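Local coordinates for uncharacterized protein lp_0118 (Lactobacillus plantarum, PDB 3K2Y), which is of unknown function but, as a HIRAN-domain protein, probably binds nucleic acid, at residues V11-E16 and L95-W100; V6-V11 and Q69-L74. All coordinates share one frame; numbering follows the deposited sequence.

From the N terminus, strand 4-14 enters the fold first and takes part in both contacts. Its residues 6-11 meet helix 68-76 in contact 2, which closes a loop of 57 intervening residues. Its end, within 11-16, pairs with the start of the last strand, within 95-100, in contact 1, spanning 78 residues and joining the first and last strands of the barrel. The two loops cross, since 6-11 comes before 11-16 and 69-74 falls between 11-16 and 95-100. V11 belongs to both contacts, whose centres lie about 11 Å apart, and L99 of contact 1 also touches Y71 of contact 2, so strand, strand and helix are tied together.

Contact 1. Residues V11-E16 and L95-W100; sequences VTVVGE and LELMLW
V11 pairs with L97 and T12 with E96 where the first and last strands of the HIRAN domain run antiparallel, the seam that closes its six-stranded barrel. V11 and L97 form a hydrogen-bonded pair: L97 N donates a hydrogen bond to V11 O at 2.8 Å, and V11 N probably answers to L97 O, though the position of that oxygen is less certain. One step on, V13 N reaches L95 O at 2.7 Å. T12 and E96 are a non-hydrogen-bonded pair whose side chains lie alongside each other on the opposite face from V11 and L97; this partly exposed face suits polar residues, and E96 OE2 is hydrogen-bonded to H94 NE2.

The buried face is aliphatic. In L99, CG stands anti to the carbonyl carbon (chi1 -61°), which brings the end of the chain nearer to V11 than its first bond would suggest. From CB outward, CG lies 3.9 Å from V11 CG2, then the branches divide: CD2 stays with V11 CG2 while CD1 reaches over to V11 CG1. The two side chains cross at about a right angle, and the beta-branched valine presents both methyls to the leucine fork. Farther along, V13 CB packs against L95 CB, and its two methyls divide as well. CG1 is anti to the backbone N (chi1 -173°), whereas CG2 sits beside that N and meets L97 CD1 at 3.8 Å.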
loop_
_atom_site.group_PDB
_atom_site.type_symbol
_atom_site.label_atom_id
_atom_site.label_comp_id
_atom_site.label_asym_id
_atom_site.label_seq_id
_atom_site.Cartn_x
_atom_site.Cartn_y
_atom_site.Cartn_z
ATOM N N VAL A 11 8.471 -13.572 -10.492
ATOM C CA VAL A 11 7.498 -12.532 -10.188
ATOM C C VAL A 11 8.057 -11.164 -10.557
ATOM O O VAL A 11 9.263 -11.005 -10.764
ATOM C CB VAL A 11 7.112 -12.520 -8.681
ATOM C CG1 VAL A 11 6.470 -13.839 -8.291
ATOM C CG2 VAL A 11 8.335 -12.250 -7.832
ATOM N N THR A 12 7.170 -10.181 -10.644
ATOM C CA THR A 12 7.573 -8.823 -10.975
ATOM C C THR A 12 7.444 -7.969 -9.725
ATOM O O THR A 12 6.543 -8.179 -8.913
ATOM C CB THR A 12 6.676 -8.232 -12.075
ATOM O OG1 THR A 12 6.642 -9.127 -13.196
ATOM C CG2 THR A 12 7.214 -6.879 -12.523
ATOM N N VAL A 13 8.353 -7.012 -9.568
ATOM C CA VAL A 13 8.327 -6.125 -8.414
ATOM C C VAL A 13 7.834 -4.754 -8.856
ATOM O O VAL A 13 8.480 -4.079 -9.657
ATOM C CB VAL A 13 9.726 -5.979 -7.780
ATOM C CG1 VAL A 13 9.628 -5.183 -6.494
ATOM C CG2 VAL A 13 10.323 -7.349 -7.506
ATOM N N VAL A 14 6.684 -4.351 -8.328
ATOM C CA VAL A 14 6.088 -3.068 -8.668
ATOM C C VAL A 14 6.169 -2.096 -7.498
ATOM O O VAL A 14 6.711 -2.424 -6.438
ATOM C CB VAL A 14 4.608 -3.240 -9.059
ATOM C CG1 VAL A 14 4.492 -4.186 -10.239
ATOM C CG2 VAL A 14 3.817 -3.777 -7.877
ATOM N N GLY A 15 5.628 -0.897 -7.705
ATOM C CA GLY A 15 5.625 0.115 -6.664
ATOM C C GLY A 15 6.918 0.877 -6.442
ATOM O O GLY A 15 7.023 1.629 -5.472
ATOM N N GLU A 16 7.902 0.705 -7.323
ATOM C CA GLU A 16 9.175 1.410 -7.164
ATOM C C GLU A 16 8.998 2.919 -7.022
ATOM O O GLU A 16 9.595 3.536 -6.140
ATOM C CB GLU A 16 10.114 1.135 -8.344
ATOM C CG GLU A 16 10.669 -0.273 -8.393
ATOM C CD GLU A 16 9.743 -1.229 -9.101
ATOM O OE1 GLU A 16 8.531 -0.940 -9.173
ATOM O OE2 GLU A 16 10.228 -2.275 -9.579
ATOM N N LEU A 95 11.842 -4.770 -12.546
ATOM C CA LEU A 95 12.462 -5.732 -11.645
ATOM C C LEU A 95 11.676 -7.027 -11.594
ATOM O O LEU A 95 10.514 -7.044 -11.191
ATOM C CB LEU A 95 12.550 -5.157 -10.227
ATOM C CG LEU A 95 13.851 -5.333 -9.438
ATOM C CD1 LEU A 95 13.571 -5.117 -7.959
ATOM C CD2 LEU A 95 14.423 -6.721 -9.660
ATOM N N GLU A 96 12.321 -8.113 -12.009
ATOM C CA GLU A 96 11.702 -9.428 -11.988
ATOM C C GLU A 96 12.600 -10.360 -11.176
ATOM O O GLU A 96 13.817 -10.163 -11.107
ATOM C CB GLU A 96 11.503 -9.949 -13.414
ATOM C CG GLU A 96 10.489 -9.140 -14.213
ATOM C CD GLU A 96 10.175 -9.750 -15.571
ATOM O OE1 GLU A 96 9.765 -10.931 -15.619
ATOM O OE2 GLU A 96 10.328 -9.040 -16.589
ATOM N N LEU A 97 12.002 -11.364 -10.546
ATOM C CA LEU A 97 12.772 -12.285 -9.719
ATOM C C LEU A 97 12.309 -13.723 -9.880
ATOM O O LEU A 97 11.197 -13.982 -10.331
ATOM C CB LEU A 97 12.611 -11.934 -8.234
ATOM C CG LEU A 97 12.481 -10.499 -7.720
ATOM C CD1 LEU A 97 11.948 -10.549 -6.281
ATOM C CD2 LEU A 97 13.830 -9.774 -7.779
ATOM N N MET A 98 13.182 -14.651 -9.498
ATOM C CA MET A 98 12.862 -16.074 -9.504
ATOM C C MET A 98 12.811 -16.387 -8.015
ATOM O O MET A 98 13.824 -16.304 -7.326
ATOM C CB MET A 98 13.960 -16.903 -10.180
ATOM C CG MET A 98 13.823 -18.421 -9.967
ATOM S SD MET A 98 12.170 -19.106 -10.301
ATOM C CE MET A 98 12.176 -19.100 -12.074
ATOM N N LEU A 99 11.628 -16.710 -7.511
ATOM C CA LEU A 99 11.479 -16.996 -6.095
ATOM C C LEU A 99 11.927 -18.405 -5.739
ATOM O O LEU A 99 11.775 -19.340 -6.533
ATOM C CB LEU A 99 10.027 -16.775 -5.661
ATOM C CG LEU A 99 9.498 -15.350 -5.852
ATOM C CD1 LEU A 99 8.089 -15.259 -5.284
ATOM C CD2 LEU A 99 10.414 -14.339 -5.161
ATOM N N TRP A 100 12.490 -18.540 -4.542
ATOM C CA TRP A 100 12.976 -19.816 -4.042
ATOM C C TRP A 100 12.538 -20.025 -2.604
ATOM O O TRP A 100 12.284 -19.065 -1.877
ATOM C CB TRP A 100 14.510 -19.875 -4.093
ATOM C CG TRP A 100 15.094 -19.975 -5.470
ATOM C CD1 TRP A 100 15.134 -18.996 -6.421
ATOM C CD2 TRP A 100 15.725 -21.124 -6.051
ATOM N NE1 TRP A 100 15.750 -19.464 -7.560
ATOM C CE2 TRP A 100 16.122 -20.767 -7.360
ATOM C CE3 TRP A 100 15.994 -22.422 -5.593
ATOM C CZ2 TRP A 100 16.772 -21.660 -8.217
ATOM C CZ3 TRP A 100 16.643 -23.312 -6.448
ATOM C CH2 TRP A 100 17.023 -22.925 -7.745
#

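Contact 2. Residues V6-V11 and Q69-L74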
loop_
_atom_site.group_PDB
_atom_site.type_symbol
_atom_site.label_atom_id
_atom_site.label_comp_id
_atom_site.label_asym_id
_atom_site.label_seq_id
_atom_site.Cartn_x
_atom_site.Cartn_y
_atom_site.Cartn_z
ATOM N N VAL A 6 14.541 -24.764 -3.053
ATOM C CA VAL A 6 13.659 -25.220 -4.113
ATOM C C VAL A 6 13.138 -24.039 -4.930
ATOM O O VAL A 6 12.613 -23.064 -4.380
ATOM C CB VAL A 6 12.468 -26.010 -3.542
ATOM C CG1 VAL A 6 11.547 -26.446 -4.669
ATOM C CG2 VAL A 6 12.970 -27.218 -2.773
ATOM N N ALA A 7 13.294 -24.133 -6.245
ATOM C CA ALA A 7 12.846 -23.083 -7.148
ATOM C C ALA A 7 11.332 -23.090 -7.237
ATOM O O ALA A 7 10.710 -24.150 -7.278
ATOM C CB ALA A 7 13.446 -23.286 -8.530
ATOM N N LEU A 8 10.743 -21.901 -7.254
ATOM C CA LEU A 8 9.297 -21.765 -7.347
ATOM C C LEU A 8 8.974 -21.176 -8.715
ATOM O O LEU A 8 8.921 -21.899 -9.713
ATOM C CB LEU A 8 8.779 -20.858 -6.224
ATOM C CG LEU A 8 9.071 -21.323 -4.790
ATOM C CD1 LEU A 8 8.445 -20.361 -3.784
ATOM C CD2 LEU A 8 8.523 -22.726 -4.590
ATOM N N ASP A 9 8.768 -19.866 -8.773
ATOM C CA ASP A 9 8.479 -19.224 -10.046
ATOM C C ASP A 9 8.997 -17.796 -10.059
ATOM O O ASP A 9 9.595 -17.337 -9.088
ATOM C CB ASP A 9 6.978 -19.232 -10.327
ATOM C CG ASP A 9 6.664 -19.555 -11.776
ATOM O OD1 ASP A 9 7.348 -19.015 -12.675
ATOM O OD2 ASP A 9 5.729 -20.347 -12.014
ATOM N N THR A 10 8.766 -17.098 -11.164
ATOM C CA THR A 10 9.218 -15.724 -11.305
ATOM C C THR A 10 8.102 -14.732 -11.023
ATOM O O THR A 10 6.931 -15.009 -11.276
ATOM C CB THR A 10 9.756 -15.462 -12.721
ATOM O OG1 THR A 10 8.778 -15.866 -13.685
ATOM C CG2 THR A 10 11.042 -16.230 -12.953
ATOM N N VAL A 11 8.471 -13.572 -10.492
ATOM C CA VAL A 11 7.498 -12.532 -10.188
ATOM C C VAL A 11 8.057 -11.164 -10.557
ATOM O O VAL A 11 9.263 -11.005 -10.764
ATOM C CB VAL A 11 7.112 -12.520 -8.681
ATOM C CG1 VAL A 11 6.470 -13.839 -8.291
ATOM C CG2 VAL A 11 8.335 -12.250 -7.832
ATOM N N GLN A 69 -1.225 -13.745 -3.738
ATOM C CA GLN A 69 -1.886 -14.875 -3.088
ATOM C C GLN A 69 -1.074 -16.132 -2.781
ATOM O O GLN A 69 -0.905 -16.491 -1.616
ATOM C CB GLN A 69 -3.133 -15.265 -3.894
ATOM C CG GLN A 69 -3.733 -16.611 -3.522
ATOM C CD GLN A 69 -4.134 -17.422 -4.745
ATOM O OE1 GLN A 69 -4.973 -16.994 -5.542
ATOM N NE2 GLN A 69 -3.530 -18.598 -4.900
ATOM N N PRO A 70 -0.560 -16.818 -3.817
ATOM C CA PRO A 70 0.222 -18.046 -3.617
ATOM C C PRO A 70 1.341 -17.961 -2.581
ATOM O O PRO A 70 1.349 -18.701 -1.596
ATOM C CB PRO A 70 0.765 -18.346 -5.017
ATOM C CG PRO A 70 -0.255 -17.722 -5.927
ATOM C CD PRO A 70 -0.524 -16.411 -5.234
ATOM N N TYR A 71 2.286 -17.058 -2.816
ATOM C CA TYR A 71 3.423 -16.896 -1.922
ATOM C C TYR A 71 3.006 -16.389 -0.546
ATOM O O TYR A 71 3.614 -16.745 0.469
ATOM C CB TYR A 71 4.437 -15.963 -2.575
ATOM C CG TYR A 71 4.830 -16.442 -3.950
ATOM C CD1 TYR A 71 5.594 -17.599 -4.110
ATOM C CD2 TYR A 71 4.398 -15.774 -5.093
ATOM C CE1 TYR A 71 5.917 -18.077 -5.369
ATOM C CE2 TYR A 71 4.715 -16.245 -6.363
ATOM C CZ TYR A 71 5.475 -17.394 -6.492
ATOM O OH TYR A 71 5.804 -17.861 -7.741
ATOM N N ALA A 72 1.958 -15.571 -0.519
ATOM C CA ALA A 72 1.442 -15.031 0.731
ATOM C C ALA A 72 0.990 -16.183 1.622
ATOM O O ALA A 72 1.233 -16.180 2.828
ATOM C CB ALA A 72 0.274 -14.096 0.453
ATOM N N THR A 73 0.341 -17.170 1.014
ATOM C CA THR A 73 -0.145 -18.337 1.745
ATOM C C THR A 73 1.021 -19.199 2.230
ATOM O O THR A 73 1.016 -19.679 3.366
ATOM C CB THR A 73 -1.075 -19.199 0.863
ATOM O OG1 THR A 73 -2.139 -18.385 0.354
ATOM C CG2 THR A 73 -1.669 -20.349 1.673
ATOM N N LEU A 74 2.021 -19.392 1.372
ATOM C CA LEU A 74 3.190 -20.190 1.738
ATOM C C LEU A 74 3.962 -19.583 2.902
ATOM O O LEU A 74 4.415 -20.302 3.794
ATOM C CB LEU A 74 4.135 -20.345 0.544
ATOM C CG LEU A 74 3.603 -21.122 -0.660
ATOM C CD1 LEU A 74 4.680 -21.194 -1.736
ATOM C CD2 LEU A 74 3.185 -22.521 -0.221
HETATM O O HOH W 1 5.042 -16.723 -10.082
#
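This is a surface contact between a strand and a helix, made chiefly by one aromatic side chain: Y71 reaches from helix 68-76 to L8, D9 and V11 on strand 4-14. The segment axes stay 11.1 Å apart at their closest, a gap that a long, flat tyrosine can span. Its CG is turned anti to the carbonyl carbon (chi1 -54°), sending the ring out from the helix toward the strand.

The side chains of L8 and Y71 run past one another, each heading toward the segment the other comes from. The methyl L8 CD1 comes to the ring edge, near its plane, 3.8 Å from Y71 CE1, and also faces L74 CD1 at a looser 4.4 Å. On the other flank V11 CG1 approaches obliquely, 3.5 Å from Y71 CE2. Leucine, which branches only at CG, carries its methyl out to one flank, while the beta-branched valine meets the other close to the strand. In the HIRAN barrel the helix precedes strand 80-87 and packs beside the seam of the first and last strands; Y71 also touches L99 of the last strand, and V11 touches Q67 just ahead of the helix.

At the far end of the ring, the hydroxyl meets the strand backbone through water. One water lies in the ring plane, 2.7 Å from Y71 OH, and donates to T10 O at 2.8 Å, while D9 CB lies close to the same hydroxyl. Replacing Y71 by an alanine would probably open a gap between L8 and V11 and deprive the bridging water of its partner on the helix. D9 turns its carboxylate away from the helix, and OD1 uses its anti lone pair to accept from T10 N.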